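Local coordinates for type 2A phosphatase-associated protein 42 (Saccharomyces cerevisiae, PDB 2V0P), which binds type 2A-related phosphatase catalytic subunits and inhibits the phosphatase SIT4 in TOR signalling, this chain being its all-helical N-terminal domain, at residues S110-N113 / F114-L118; V128-K131 / L132-K136; N140-L143 / S144-Y147; K162-E165 / K166-F170; I219-N222 / L223-E227. All blocks are in the same frame, centred on the assembly; numbering follows the deposited sequence.

Contact 1: S110-N113 / F114-L118; sequences SFIN and FLTLL
Thr116 reaches back one helical turn to Ile112, and its side chain can be followed from the backbone outward. CB lies 3.2 Å from Ile112 O, with Asn113 O a little farther off. At the tip, OG1 donates to the same Ile112 O at 2.9 Å, approaching from above the carbonyl plane, 41° out of it. OG1 stands anti to the carbonyl carbon (chi1 -69°), which swings the hydroxyl back over the preceding turn and leaves CG2 on the side away from the backbone N. The oxygen of Ile112 therefore takes two donors from one residue: the main-chain bond from Thr116 N, 2.8 Å long and nearly along the C=O axis, and the hydroxyl bond. CG2 of Ile112 comes within 4.1 Å of Thr116 OG1, so a methyl group flanks the hydroxyl. A valine at Thr116 would probably leave Ile112 O with the main-chain donor alone and lose the bond that fixes the rotation of this side chain.

Round the helix, Leu115 brings CG to 3.5 Å from Phe111 O, while Phe114 sets an edge of its ring near that same oxygen. Beyond the turn, Phe111 packs on helix 199-231, Ile112 and Leu115 on Leu132 of helix 126-133, and Asn113 OD1 accepts a hydrogen bond from Arg138. In this TPR-like domain helix 93-120 is thus covered by helices on several sides, and the threonine hydroxyl, turned onto its own backbone, finds its hydrogen-bond acceptor without leaving the helix.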
loop_
_atom_site.group_PDB
_atom_site.type_symbol
_atom_site.label_atom_id
_atom_site.label_comp_id
_atom_site.label_asym_id
_atom_site.label_seq_id
_atom_site.Cartn_x
_atom_site.Cartn_y
_atom_site.Cartn_z
ATOM N N SER A 110 19.091 10.155 0.078
ATOM C CA SER A 110 19.909 10.418 1.244
ATOM C C SER A 110 20.100 9.137 2.061
ATOM O O SER A 110 21.201 8.836 2.499
ATOM C CB SER A 110 19.357 11.510 2.142
ATOM O OG SER A 110 19.554 12.755 1.584
ATOM N N PHE A 111 19.016 8.423 2.281
ATOM C CA PHE A 111 19.074 7.149 3.019
ATOM C C PHE A 111 20.043 6.196 2.346
ATOM O O PHE A 111 20.800 5.544 3.021
ATOM C CB PHE A 111 17.658 6.537 3.176
ATOM C CG PHE A 111 16.855 7.128 4.295
ATOM C CD1 PHE A 111 17.348 7.144 5.593
ATOM C CD2 PHE A 111 15.556 7.594 4.069
ATOM C CE1 PHE A 111 16.635 7.684 6.632
ATOM C CE2 PHE A 111 14.831 8.143 5.096
ATOM C CZ PHE A 111 15.376 8.194 6.420
ATOM N N ILE A 112 20.030 6.131 1.018
ATOM C CA ILE A 112 20.926 5.245 0.286
ATOM C C ILE A 112 22.431 5.683 0.311
ATOM O O ILE A 112 23.336 4.874 0.486
ATOM C CB ILE A 112 20.361 4.917 -1.122
ATOM C CG1 ILE A 112 18.986 4.193 -0.948
ATOM C CG2 ILE A 112 21.319 4.078 -1.907
ATOM C CD1 ILE A 112 18.327 3.793 -2.238
ATOM N N ASN A 113 22.644 6.983 0.171
ATOM C CA ASN A 113 23.930 7.623 0.457
ATOM C C ASN A 113 24.500 7.170 1.811
ATOM O O ASN A 113 25.589 6.710 1.849
ATOM C CB ASN A 113 23.748 9.152 0.414
ATOM C CG ASN A 113 23.558 9.667 -0.975
ATOM O OD1 ASN A 113 23.717 8.936 -1.912
ATOM N ND2 ASN A 113 23.252 10.970 -1.121
ATOM N N PHE A 114 23.706 7.242 2.879
ATOM C CA PHE A 114 24.076 6.844 4.202
ATOM C C PHE A 114 24.553 5.354 4.232
ATOM O O PHE A 114 25.575 5.114 4.707
ATOM C CB PHE A 114 22.949 7.099 5.166
ATOM C CG PHE A 114 23.157 6.542 6.558
ATOM C CD1 PHE A 114 24.259 6.941 7.356
ATOM C CD2 PHE A 114 22.237 5.660 7.099
ATOM C CE1 PHE A 114 24.448 6.429 8.620
ATOM C CE2 PHE A 114 22.415 5.158 8.445
ATOM C CZ PHE A 114 23.553 5.545 9.187
ATOM N N LEU A 115 23.786 4.412 3.682
ATOM C CA LEU A 115 24.145 3.008 3.684
ATOM C C LEU A 115 25.362 2.764 2.835
ATOM O O LEU A 115 26.225 1.967 3.178
ATOM C CB LEU A 115 22.947 2.102 3.208
ATOM C CG LEU A 115 21.653 2.253 3.993
ATOM C CD1 LEU A 115 20.512 1.369 3.386
ATOM C CD2 LEU A 115 21.728 2.009 5.482
ATOM N N THR A 116 25.442 3.431 1.712
ATOM C CA THR A 116 26.527 3.251 0.867
ATOM C C THR A 116 27.843 3.695 1.614
ATOM O O THR A 116 28.872 3.030 1.524
ATOM C CB THR A 116 26.319 4.030 -0.347
ATOM O OG1 THR A 116 25.236 3.426 -1.084
ATOM C CG2 THR A 116 27.575 4.077 -1.195
ATOM N N LEU A 117 27.718 4.775 2.375
ATOM C CA LEU A 117 28.837 5.331 3.142
ATOM C C LEU A 117 29.255 4.327 4.194
ATOM O O LEU A 117 30.442 4.087 4.319
ATOM C CB LEU A 117 28.454 6.641 3.811
ATOM C CG LEU A 117 29.539 7.357 4.652
ATOM C CD1 LEU A 117 30.651 7.768 3.794
ATOM C CD2 LEU A 117 28.915 8.544 5.266
ATOM N N LEU A 118 28.299 3.737 4.918
ATOM C CA LEU A 118 28.641 2.743 5.932
ATOM C C LEU A 118 29.306 1.514 5.312
ATOM O O LEU A 118 30.305 0.982 5.841
ATOM C CB LEU A 118 27.459 2.323 6.783
ATOM C CG LEU A 118 26.766 3.296 7.696
ATOM C CD1 LEU A 118 25.545 2.613 8.290
ATOM C CD2 LEU A 118 27.687 3.777 8.788
#

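Contact 2: V128-K131 / L132-K136; sequences VGEK and LGNFK
Phe135 turns its ring under the last turn of helix 126-133, so that Lys131 O sits over the centre of one face, 3.8 Å above the plane. CG of Phe135 is anti to the carbonyl carbon (chi1 -55°), which folds the ring back beneath the helix end instead of letting it follow the chain outward. The same Lys131 O accepts from Asn134 N at 3.0 Å, with the donor well above the carbonyl plane.

Asn134 lays its amide beside Glu130 O, CG being 3.1 Å away, and a water joins the two residues by donating to Glu130 O and, at 2.8 Å, to Asn134 OD1. An alanine at Asn134 would probably deprive this water of one of its two acceptors and uncover the Glu130 carbonyl. Leu132 packs on Leu115 and Gln119 of helix 93-120, whereas Phe135 meets Pro141 and Leu146.

Regular bonds run from Leu132 N to Val128 O and from Gly133 N to Gly129 O. At Asn134 the N-H is shared between a weak bond to Glu130 O and the i-to-i-3 bond to Lys131 O, as is common in the last turn of an alpha-helix.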
loop_
_atom_site.group_PDB
_atom_site.type_symbol
_atom_site.label_atom_id
_atom_site.label_comp_id
_atom_site.label_asym_id
_atom_site.label_seq_id
_atom_site.Cartn_x
_atom_site.Cartn_y
_atom_site.Cartn_z
ATOM N N VAL A 128 21.498 -5.589 6.224
ATOM C CA VAL A 128 21.158 -4.329 5.582
ATOM C C VAL A 128 21.819 -4.289 4.253
ATOM O O VAL A 128 21.230 -3.832 3.282
ATOM C CB VAL A 128 21.541 -3.119 6.454
ATOM C CG1 VAL A 128 21.287 -1.786 5.707
ATOM C CG2 VAL A 128 20.750 -3.123 7.736
ATOM N N GLY A 129 23.051 -4.773 4.192
ATOM C CA GLY A 129 23.821 -4.802 2.976
ATOM C C GLY A 129 23.238 -5.653 1.882
ATOM O O GLY A 129 23.399 -5.330 0.714
ATOM N N GLU A 130 22.560 -6.756 2.246
ATOM C CA GLU A 130 21.960 -7.618 1.240
ATOM C C GLU A 130 20.846 -6.862 0.505
ATOM O O GLU A 130 20.721 -6.954 -0.706
ATOM C CB GLU A 130 21.412 -8.867 1.890
ATOM C CG GLU A 130 21.098 -9.945 0.906
ATOM C CD GLU A 130 20.009 -10.868 1.407
ATOM O OE1 GLU A 130 19.354 -10.517 2.417
ATOM O OE2 GLU A 130 19.801 -11.932 0.793
ATOM N N LYS A 131 20.065 -6.125 1.272
ATOM C CA LYS A 131 19.012 -5.248 0.758
ATOM C C LYS A 131 19.561 -4.152 -0.107
ATOM O O LYS A 131 19.115 -4.003 -1.231
ATOM C CB LYS A 131 18.179 -4.695 1.887
ATOM C CG LYS A 131 17.428 -5.740 2.649
ATOM C CD LYS A 131 16.461 -5.131 3.581
ATOM C CE LYS A 131 15.983 -6.097 4.664
ATOM N NZ LYS A 131 15.755 -7.460 4.148
ATOM N N LEU A 132 20.580 -3.434 0.381
ATOM C CA LEU A 132 21.292 -2.417 -0.414
ATOM C C LEU A 132 21.774 -2.950 -1.748
ATOM O O LEU A 132 21.647 -2.289 -2.775
ATOM C CB LEU A 132 22.488 -1.837 0.378
ATOM C CG LEU A 132 23.227 -0.687 -0.315
ATOM C CD1 LEU A 132 22.335 0.564 -0.364
ATOM C CD2 LEU A 132 24.564 -0.372 0.363
ATOM N N GLY A 133 22.356 -4.142 -1.725
ATOM C CA GLY A 133 22.845 -4.779 -2.913
ATOM C C GLY A 133 21.762 -5.173 -3.906
ATOM O O GLY A 133 22.024 -5.243 -5.091
ATOM N N ASN A 134 20.555 -5.423 -3.432
ATOM C CA ASN A 134 19.490 -5.863 -4.317
ATOM C C ASN A 134 18.961 -4.787 -5.295
ATOM O O ASN A 134 18.189 -5.104 -6.210
ATOM C CB ASN A 134 18.341 -6.487 -3.509
ATOM C CG ASN A 134 18.721 -7.825 -2.866
ATOM O OD1 ASN A 134 19.565 -8.566 -3.371
ATOM N ND2 ASN A 134 18.076 -8.137 -1.765
ATOM N N PHE A 135 19.379 -3.532 -5.106
ATOM C CA PHE A 135 18.973 -2.465 -6.001
ATOM C C PHE A 135 19.780 -2.583 -7.274
ATOM O O PHE A 135 20.996 -2.429 -7.248
ATOM C CB PHE A 135 19.172 -1.087 -5.376
ATOM C CG PHE A 135 18.497 -0.914 -4.046
ATOM C CD1 PHE A 135 17.244 -1.437 -3.811
ATOM C CD2 PHE A 135 19.123 -0.207 -3.031
ATOM C CE1 PHE A 135 16.628 -1.274 -2.584
ATOM C CE2 PHE A 135 18.509 -0.035 -1.806
ATOM C CZ PHE A 135 17.261 -0.567 -1.582
ATOM N N LYS A 136 19.109 -2.886 -8.384
ATOM C CA LYS A 136 19.782 -2.951 -9.677
ATOM C C LYS A 136 20.251 -1.547 -10.053
ATOM O O LYS A 136 21.346 -1.381 -10.570
ATOM C CB LYS A 136 18.879 -3.569 -10.755
ATOM C CG LYS A 136 18.684 -5.083 -10.577
ATOM C CD LYS A 136 17.941 -5.781 -11.735
ATOM C CE LYS A 136 16.413 -5.537 -11.717
ATOM N NZ LYS A 136 15.796 -5.593 -10.339
HETATM O O HOH W 1 22.036 -8.529 -2.084
#

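Contact 3: N140-L143 / S144-Y147; sequences NPQL and SELY
Glu145 folds back onto Gln142 in the turn that opens the short, weakly bonded helix 143-146. A backbone bond closes the turn, Glu145 N donating to Gln142 O at 2.8 Å. In the other direction the Glu145 carboxylate accepts from the backbone: Gln142 N donates to Glu145 OE1 at 3.1 Å, on the anti side of that oxygen and 33° out of the carboxylate plane. This is at most the side-chain-to-backbone half of a capping box. The carboxylate is carried there by an extended chain whose CG stands anti to the carbonyl carbon (chi1 -62°).

The close side of the contact lies between these two residues: Glu145 OE1 is 3.4 Å from Gln142 CB, and the Gln142 amide is turned 74° from the carboxylate. The other oxygen, OE2, takes the charge of Lys136 in a salt bridge, so one glutamate ties the helix start to the preceding loop. Towards solvent the fit is looser. A water bridges Glu145 OE1 and Asn140 O, and the Gln142 side chain adds a long, weak bond from NE2 to Asn140 O.

On the far side of the turn Leu146 points its branched end into the domain, onto Phe135 and Lys131, while Leu143 packs on Glu220 and Phe224 of helix 199-231. Between themselves the two leucines make one modest touch, with CD1 of Leu143 lying 4.0 Å from CD2 of Leu146.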
loop_
_atom_site.group_PDB
_atom_site.type_symbol
_atom_site.label_atom_id
_atom_site.label_comp_id
_atom_site.label_asym_id
_atom_site.label_seq_id
_atom_site.Cartn_x
_atom_site.Cartn_y
_atom_site.Cartn_z
ATOM N N ASN A 140 17.432 4.404 -8.709
ATOM C CA ASN A 140 16.013 4.051 -8.889
ATOM C C ASN A 140 15.634 2.786 -8.090
ATOM O O ASN A 140 15.308 1.766 -8.674
ATOM C CB ASN A 140 15.684 3.898 -10.384
ATOM C CG ASN A 140 14.176 3.800 -10.662
ATOM O OD1 ASN A 140 13.340 4.137 -9.809
ATOM N ND2 ASN A 140 13.827 3.337 -11.867
ATOM N N PRO A 141 15.636 2.863 -6.756
ATOM C CA PRO A 141 15.468 1.647 -5.961
ATOM C C PRO A 141 13.993 1.245 -5.945
ATOM O O PRO A 141 13.114 2.110 -5.915
ATOM C CB PRO A 141 15.865 2.082 -4.570
ATOM C CG PRO A 141 15.565 3.546 -4.542
ATOM C CD PRO A 141 15.700 4.068 -5.916
ATOM N N GLN A 142 13.746 -0.054 -5.942
ATOM C CA GLN A 142 12.399 -0.601 -6.090
ATOM C C GLN A 142 12.025 -1.398 -4.842
ATOM O O GLN A 142 12.810 -2.193 -4.342
ATOM C CB GLN A 142 12.337 -1.501 -7.324
ATOM C CG GLN A 142 12.638 -0.826 -8.623
ATOM C CD GLN A 142 11.539 0.121 -9.030
ATOM O OE1 GLN A 142 10.396 -0.292 -9.250
ATOM N NE2 GLN A 142 11.870 1.398 -9.138
ATOM N N LEU A 143 10.826 -1.151 -4.340
ATOM C CA LEU A 143 10.262 -1.861 -3.196
ATOM C C LEU A 143 10.199 -3.352 -3.463
ATOM O O LEU A 143 10.239 -4.170 -2.546
ATOM C CB LEU A 143 8.879 -1.275 -2.881
ATOM C CG LEU A 143 8.126 -1.525 -1.586
ATOM C CD1 LEU A 143 8.876 -1.095 -0.411
ATOM C CD2 LEU A 143 6.815 -0.740 -1.675
ATOM N N SER A 144 10.155 -3.714 -4.736
ATOM C CA SER A 144 10.228 -5.115 -5.117
ATOM C C SER A 144 11.622 -5.751 -4.960
ATOM O O SER A 144 11.738 -6.961 -5.092
ATOM C CB SER A 144 9.677 -5.320 -6.538
ATOM O OG SER A 144 9.961 -4.210 -7.380
ATOM N N GLU A 145 12.656 -4.938 -4.700
ATOM C CA GLU A 145 14.055 -5.393 -4.537
ATOM C C GLU A 145 14.498 -5.482 -3.081
ATOM O O GLU A 145 15.542 -6.055 -2.731
ATOM C CB GLU A 145 15.006 -4.446 -5.288
ATOM C CG GLU A 145 14.772 -4.391 -6.799
ATOM C CD GLU A 145 15.607 -3.336 -7.482
ATOM O OE1 GLU A 145 15.693 -2.209 -6.966
ATOM O OE2 GLU A 145 16.189 -3.635 -8.529
ATOM N N LEU A 146 13.709 -4.883 -2.226
ATOM C CA LEU A 146 13.998 -4.793 -0.846
ATOM C C LEU A 146 13.572 -6.046 -0.072
ATOM O O LEU A 146 14.260 -6.480 0.860
ATOM C CB LEU A 146 13.285 -3.561 -0.344
ATOM C CG LEU A 146 13.629 -2.861 0.927
ATOM C CD1 LEU A 146 15.044 -2.214 0.924
ATOM C CD2 LEU A 146 12.535 -1.841 1.085
ATOM N N TYR A 147 12.437 -6.613 -0.474
ATOM C CA TYR A 147 11.908 -7.859 0.074
ATOM C C TYR A 147 11.296 -8.628 -1.078
ATOM O O TYR A 147 10.875 -8.025 -2.076
ATOM C CB TYR A 147 10.824 -7.599 1.110
ATOM C CG TYR A 147 11.242 -6.864 2.371
ATOM C CD1 TYR A 147 10.862 -5.559 2.580
ATOM C CD2 TYR A 147 11.973 -7.508 3.357
ATOM C CE1 TYR A 147 11.206 -4.883 3.720
ATOM C CE2 TYR A 147 12.347 -6.847 4.509
ATOM C CZ TYR A 147 11.970 -5.545 4.684
ATOM O OH TYR A 147 12.310 -4.955 5.838
HETATM O O HOH W 2 16.758 -0.594 -9.104
#

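Contact 4: K162-E165 / K166-F170; sequences KRKE and KIELF
Glu168 OE2 is gripped by Lys164 NZ in a 2.8 Å salt bridge spanning one turn of helix 156-186. The ammonium comes from above the carboxylate plane, 35° out of it, and CE of Lys164 follows at 3.4 Å from the same oxygen. The lysine chain leaves the backbone with CG anti to N (chi1 172°), runs extended, and bends only at its last torsion, which turns NZ down onto the glutamate. Glu168 stretches across to meet it, its CG 3.4 Å from Lys164 O.

A quarter turn away, the Arg163 and Ile167 side chains run together off the helix, with Arg163 CG 3.8 Å from Ile167 CD1; Arg163 also packs on Ile167 of the second subunit. On the inner face Lys162 and Lys166 extend alongside each other, their NZ atoms 5.0 Å apart; Lys166 packs on the Tyr147 ring and Lys162 beside its CB. Glu165 OE1 accepts a hydrogen bond from Ala148 N.

The helix thus divides its charges by face. Lys164 and Glu168 probably offset each other's charge at an exposed edge. On the lysine face that balance probably comes from the carboxylates of Glu220 and of Glu165 of the second subunit: Lys166 NZ makes a salt bridge to each, one within the chain and one across to the partner, whereas the ion pair of Lys162 with that same Glu165 of the second subunit is long and weak.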
loop_
_atom_site.group_PDB
_atom_site.type_symbol
_atom_site.label_atom_id
_atom_site.label_comp_id
_atom_site.label_asym_id
_atom_site.label_seq_id
_atom_site.Cartn_x
_atom_site.Cartn_y
_atom_site.Cartn_z
ATOM N N LYS A 162 7.958 -13.088 2.631
ATOM C CA LYS A 162 7.926 -11.714 3.073
ATOM C C LYS A 162 7.819 -11.552 4.585
ATOM O O LYS A 162 8.593 -10.793 5.179
ATOM C CB LYS A 162 6.808 -10.934 2.354
ATOM C CG LYS A 162 6.671 -9.505 2.848
ATOM C CD LYS A 162 7.536 -8.596 2.048
ATOM C CE LYS A 162 7.040 -7.177 2.119
ATOM N NZ LYS A 162 5.903 -7.009 1.156
ATOM N N ARG A 163 6.900 -12.263 5.221
ATOM C CA ARG A 163 6.818 -12.232 6.672
ATOM C C ARG A 163 8.149 -12.696 7.314
ATOM O O ARG A 163 8.582 -12.127 8.280
ATOM C CB ARG A 163 5.633 -13.048 7.157
ATOM C CG ARG A 163 5.476 -13.175 8.685
ATOM C CD ARG A 163 4.274 -14.052 9.086
ATOM N NE ARG A 163 4.430 -15.467 8.729
ATOM C CZ ARG A 163 3.541 -16.435 8.962
ATOM N NH1 ARG A 163 2.383 -16.178 9.563
ATOM N NH2 ARG A 163 3.802 -17.681 8.581
ATOM N N LYS A 164 8.803 -13.658 6.708
ATOM C CA LYS A 164 10.021 -14.239 7.297
ATOM C C LYS A 164 11.100 -13.169 7.316
ATOM O O LYS A 164 11.685 -12.916 8.341
ATOM C CB LYS A 164 10.509 -15.453 6.526
ATOM C CG LYS A 164 11.859 -15.923 7.005
ATOM C CD LYS A 164 12.395 -17.006 6.164
ATOM C CE LYS A 164 13.778 -17.435 6.646
ATOM N NZ LYS A 164 14.760 -16.511 6.055
ATOM N N GLU A 165 11.288 -12.521 6.168
ATOM C CA GLU A 165 12.266 -11.425 5.968
ATOM C C GLU A 165 12.026 -10.154 6.831
ATOM O O GLU A 165 12.987 -9.551 7.337
ATOM C CB GLU A 165 12.340 -11.083 4.477
ATOM C CG GLU A 165 12.998 -12.157 3.619
ATOM C CD GLU A 165 12.963 -11.867 2.105
ATOM O OE1 GLU A 165 12.729 -10.691 1.687
ATOM O OE2 GLU A 165 13.191 -12.830 1.331
ATOM N N LYS A 166 10.775 -9.780 7.012
ATOM C CA LYS A 166 10.314 -8.750 7.929
ATOM C C LYS A 166 10.589 -9.050 9.402
ATOM O O LYS A 166 11.170 -8.191 10.139
ATOM C CB LYS A 166 8.813 -8.418 7.705
ATOM C CG LYS A 166 8.475 -7.645 6.398
ATOM C CD LYS A 166 9.076 -6.239 6.321
ATOM C CE LYS A 166 8.094 -5.108 6.647
ATOM N NZ LYS A 166 7.053 -4.937 5.584
ATOM N N ILE A 167 10.262 -10.272 9.817
ATOM C CA ILE A 167 10.477 -10.719 11.180
ATOM C C ILE A 167 11.990 -10.661 11.494
ATOM O O ILE A 167 12.356 -10.225 12.543
ATOM C CB ILE A 167 9.955 -12.123 11.417
ATOM C CG1 ILE A 167 8.423 -12.110 11.608
ATOM C CG2 ILE A 167 10.611 -12.736 12.653
ATOM C CD1 ILE A 167 7.789 -13.457 11.731
ATOM N N GLU A 168 12.824 -11.045 10.539
ATOM C CA GLU A 168 14.286 -10.987 10.691
ATOM C C GLU A 168 14.835 -9.578 10.822
ATOM O O GLU A 168 15.712 -9.351 11.646
ATOM C CB GLU A 168 14.991 -11.720 9.567
ATOM C CG GLU A 168 14.782 -13.182 9.611
ATOM C CD GLU A 168 15.312 -13.912 8.382
ATOM O OE1 GLU A 168 15.617 -13.250 7.356
ATOM O OE2 GLU A 168 15.438 -15.149 8.461
ATOM N N LEU A 169 14.317 -8.648 10.006
ATOM C CA LEU A 169 14.532 -7.209 10.183
ATOM C C LEU A 169 14.115 -6.737 11.555
ATOM O O LEU A 169 14.909 -6.097 12.282
ATOM C CB LEU A 169 13.827 -6.367 9.117
ATOM C CG LEU A 169 14.155 -4.861 9.341
ATOM C CD1 LEU A 169 15.552 -4.553 8.896
ATOM C CD2 LEU A 169 13.140 -4.013 8.638
ATOM N N PHE A 170 12.919 -7.121 11.949
ATOM C CA PHE A 170 12.335 -6.648 13.174
ATOM C C PHE A 170 13.175 -7.127 14.365
ATOM O O PHE A 170 13.597 -6.315 15.192
ATOM C CB PHE A 170 10.846 -7.061 13.254
ATOM C CG PHE A 170 10.168 -6.681 14.532
ATOM C CD1 PHE A 170 9.305 -5.612 14.583
ATOM C CD2 PHE A 170 10.397 -7.395 15.687
ATOM C CE1 PHE A 170 8.684 -5.266 15.762
ATOM C CE2 PHE A 170 9.787 -7.039 16.871
ATOM C CZ PHE A 170 8.926 -5.964 16.891
#

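Contact 5: I219-N222 / L223-E227; sequences IEQN and LFECE. With ZN (zinc ion), chain D.
Cys226 SG binds a zinc ion at 2.3 Å, the metal bond made from this part of helix 199-231. The sulfur stands anti to the backbone N (chi1 -169°), which carries it off the side of the helix, and Cys226 N is held by Asn222 O at 2.8 Å.

Beside it, Gln221 and Glu225, four residues apart, form the main side-chain bond of the contact. Gln221 NE2 donates at 2.7 Å to the anti lone pair of Glu225 OE1, which lies in the plane of the glutamine amide; the amide and carboxylate planes are 56° apart. A bend in the glutamine chain at its second torsion brings NE2 over to the extended glutamate. A water lies between Glu225 OE1 and Asn222 OD1, 2.7 Å from the latter.

On another face Ile219 and Leu223 leave the helix in the same direction, with Ile219 CG2 3.9 Å from Leu223 CD1. Farther out, Glu220 pairs with Lys166 of helix 156-186, and Phe224 packs on Leu161 of the second subunit. Helix 199-231 thereby runs between helix 93-120, met by Ile219 and Asn222, and helix 143-146, whose Leu143 touches Glu220 and Phe224.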
loop_
_atom_site.group_PDB
_atom_site.type_symbol
_atom_site.label_atom_id
_atom_site.label_comp_id
_atom_site.label_asym_id
_atom_site.label_seq_id
_atom_site.Cartn_x
_atom_site.Cartn_y
_atom_site.Cartn_z
ATOM N N ILE A 219 13.145 3.529 4.174
ATOM C CA ILE A 219 13.227 3.423 2.760
ATOM C C ILE A 219 11.884 2.696 2.298
ATOM O O ILE A 219 11.334 3.086 1.361
ATOM C CB ILE A 219 14.424 2.676 2.252
ATOM C CG1 ILE A 219 15.700 3.593 2.350
ATOM C CG2 ILE A 219 14.264 2.307 0.772
ATOM C CD1 ILE A 219 16.966 2.893 2.136
ATOM N N GLU A 220 11.467 1.685 2.993
ATOM C CA GLU A 220 10.213 0.908 2.594
ATOM C C GLU A 220 8.985 1.828 2.618
ATOM O O GLU A 220 8.185 1.891 1.623
ATOM C CB GLU A 220 10.020 -0.303 3.518
ATOM C CG GLU A 220 9.062 -1.352 2.955
ATOM C CD GLU A 220 8.473 -2.270 4.003
ATOM O OE1 GLU A 220 8.654 -2.058 5.223
ATOM O OE2 GLU A 220 7.795 -3.208 3.598
ATOM N N GLN A 221 8.846 2.562 3.709
ATOM C CA GLN A 221 7.719 3.420 3.936
ATOM C C GLN A 221 7.719 4.492 2.866
ATOM O O GLN A 221 6.715 4.713 2.290
ATOM C CB GLN A 221 7.759 4.038 5.304
ATOM C CG GLN A 221 6.918 5.262 5.457
ATOM C CD GLN A 221 5.411 4.955 5.411
ATOM O OE1 GLN A 221 4.963 3.914 5.883
ATOM N NE2 GLN A 221 4.642 5.869 4.854
ATOM N N ASN A 222 8.872 5.083 2.556
ATOM C CA ASN A 222 8.882 6.136 1.553
ATOM C C ASN A 222 8.630 5.647 0.108
ATOM O O ASN A 222 8.042 6.331 -0.688
ATOM C CB ASN A 222 10.181 6.981 1.683
ATOM C CG ASN A 222 10.260 7.762 2.985
ATOM O OD1 ASN A 222 9.349 7.771 3.785
ATOM N ND2 ASN A 222 11.379 8.378 3.218
ATOM N N LEU A 223 9.101 4.470 -0.232
ATOM C CA LEU A 223 8.901 3.940 -1.517
ATOM C C LEU A 223 7.406 3.593 -1.685
ATOM O O LEU A 223 6.840 3.979 -2.627
ATOM C CB LEU A 223 9.760 2.693 -1.704
ATOM C CG LEU A 223 11.245 3.022 -1.940
ATOM C CD1 LEU A 223 11.999 1.733 -2.293
ATOM C CD2 LEU A 223 11.386 4.022 -3.039
ATOM N N PHE A 224 6.815 2.971 -0.695
ATOM C CA PHE A 224 5.389 2.631 -0.732
ATOM C C PHE A 224 4.519 3.871 -0.785
ATOM O O PHE A 224 3.620 3.961 -1.632
ATOM C CB PHE A 224 5.016 1.858 0.490
ATOM C CG PHE A 224 3.639 1.285 0.385
ATOM C CD1 PHE A 224 3.396 0.257 -0.497
ATOM C CD2 PHE A 224 2.590 1.819 1.113
ATOM C CE1 PHE A 224 2.096 -0.309 -0.605
ATOM C CE2 PHE A 224 1.286 1.273 0.990
ATOM C CZ PHE A 224 1.070 0.213 0.155
ATOM N N GLU A 225 4.793 4.821 0.121
ATOM C CA GLU A 225 4.101 6.088 0.180
ATOM C C GLU A 225 4.235 6.801 -1.144
ATOM O O GLU A 225 3.207 7.233 -1.708
ATOM C CB GLU A 225 4.611 6.948 1.324
ATOM C CG GLU A 225 3.723 8.132 1.726
ATOM C CD GLU A 225 4.384 8.959 2.820
ATOM O OE1 GLU A 225 4.917 8.360 3.780
ATOM O OE2 GLU A 225 4.386 10.212 2.729
ATOM N N CYS A 226 5.452 6.862 -1.697
ATOM C CA CYS A 226 5.628 7.474 -3.013
ATOM C C CYS A 226 4.786 6.843 -4.152
ATOM O O CYS A 226 4.120 7.525 -4.933
ATOM C CB CYS A 226 7.074 7.442 -3.415
ATOM S SG CYS A 226 7.356 8.450 -4.863
ATOM N N GLU A 227 4.865 5.532 -4.263
ATOM C CA GLU A 227 4.087 4.830 -5.243
ATOM C C GLU A 227 2.573 5.080 -5.075
ATOM O O GLU A 227 1.858 5.281 -6.061
ATOM C CB GLU A 227 4.405 3.367 -5.181
ATOM C CG GLU A 227 5.786 3.022 -5.684
ATOM C CD GLU A 227 6.130 1.547 -5.475
ATOM O OE1 GLU A 227 5.281 0.669 -5.771
ATOM O OE2 GLU A 227 7.259 1.275 -5.008
HETATM ZN ZN ZN D . 9.472 7.737 -5.328
HETATM O O HOH W 3 7.466 9.384 4.759
#

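How the contacts relate
Contacts 1, 2, 3 and 5 join through apolar side chains around Ile112: its CD1 lies 3.6 Å from Pro141 CG of contact 3 and 3.9 Å from Phe135 CE2 of contact 2, while its CG1 meets Ile219 CD1 of contact 5 at 3.9 Å. Two salt bridges add polar ties. Lys136 NZ of contact 2 bridges to Glu145 OE2 of contact 3 at 2.7 Å, and Lys166 NZ of contact 4 to Glu220 OE2 of contact 5 at 2.7 Å. Tyr147 connects contact 3 to contact 4. The zinc ion of contact 5 lies about 7 Å from the Asn140 side chain; contacts 4 and 5 both touch the second subunit.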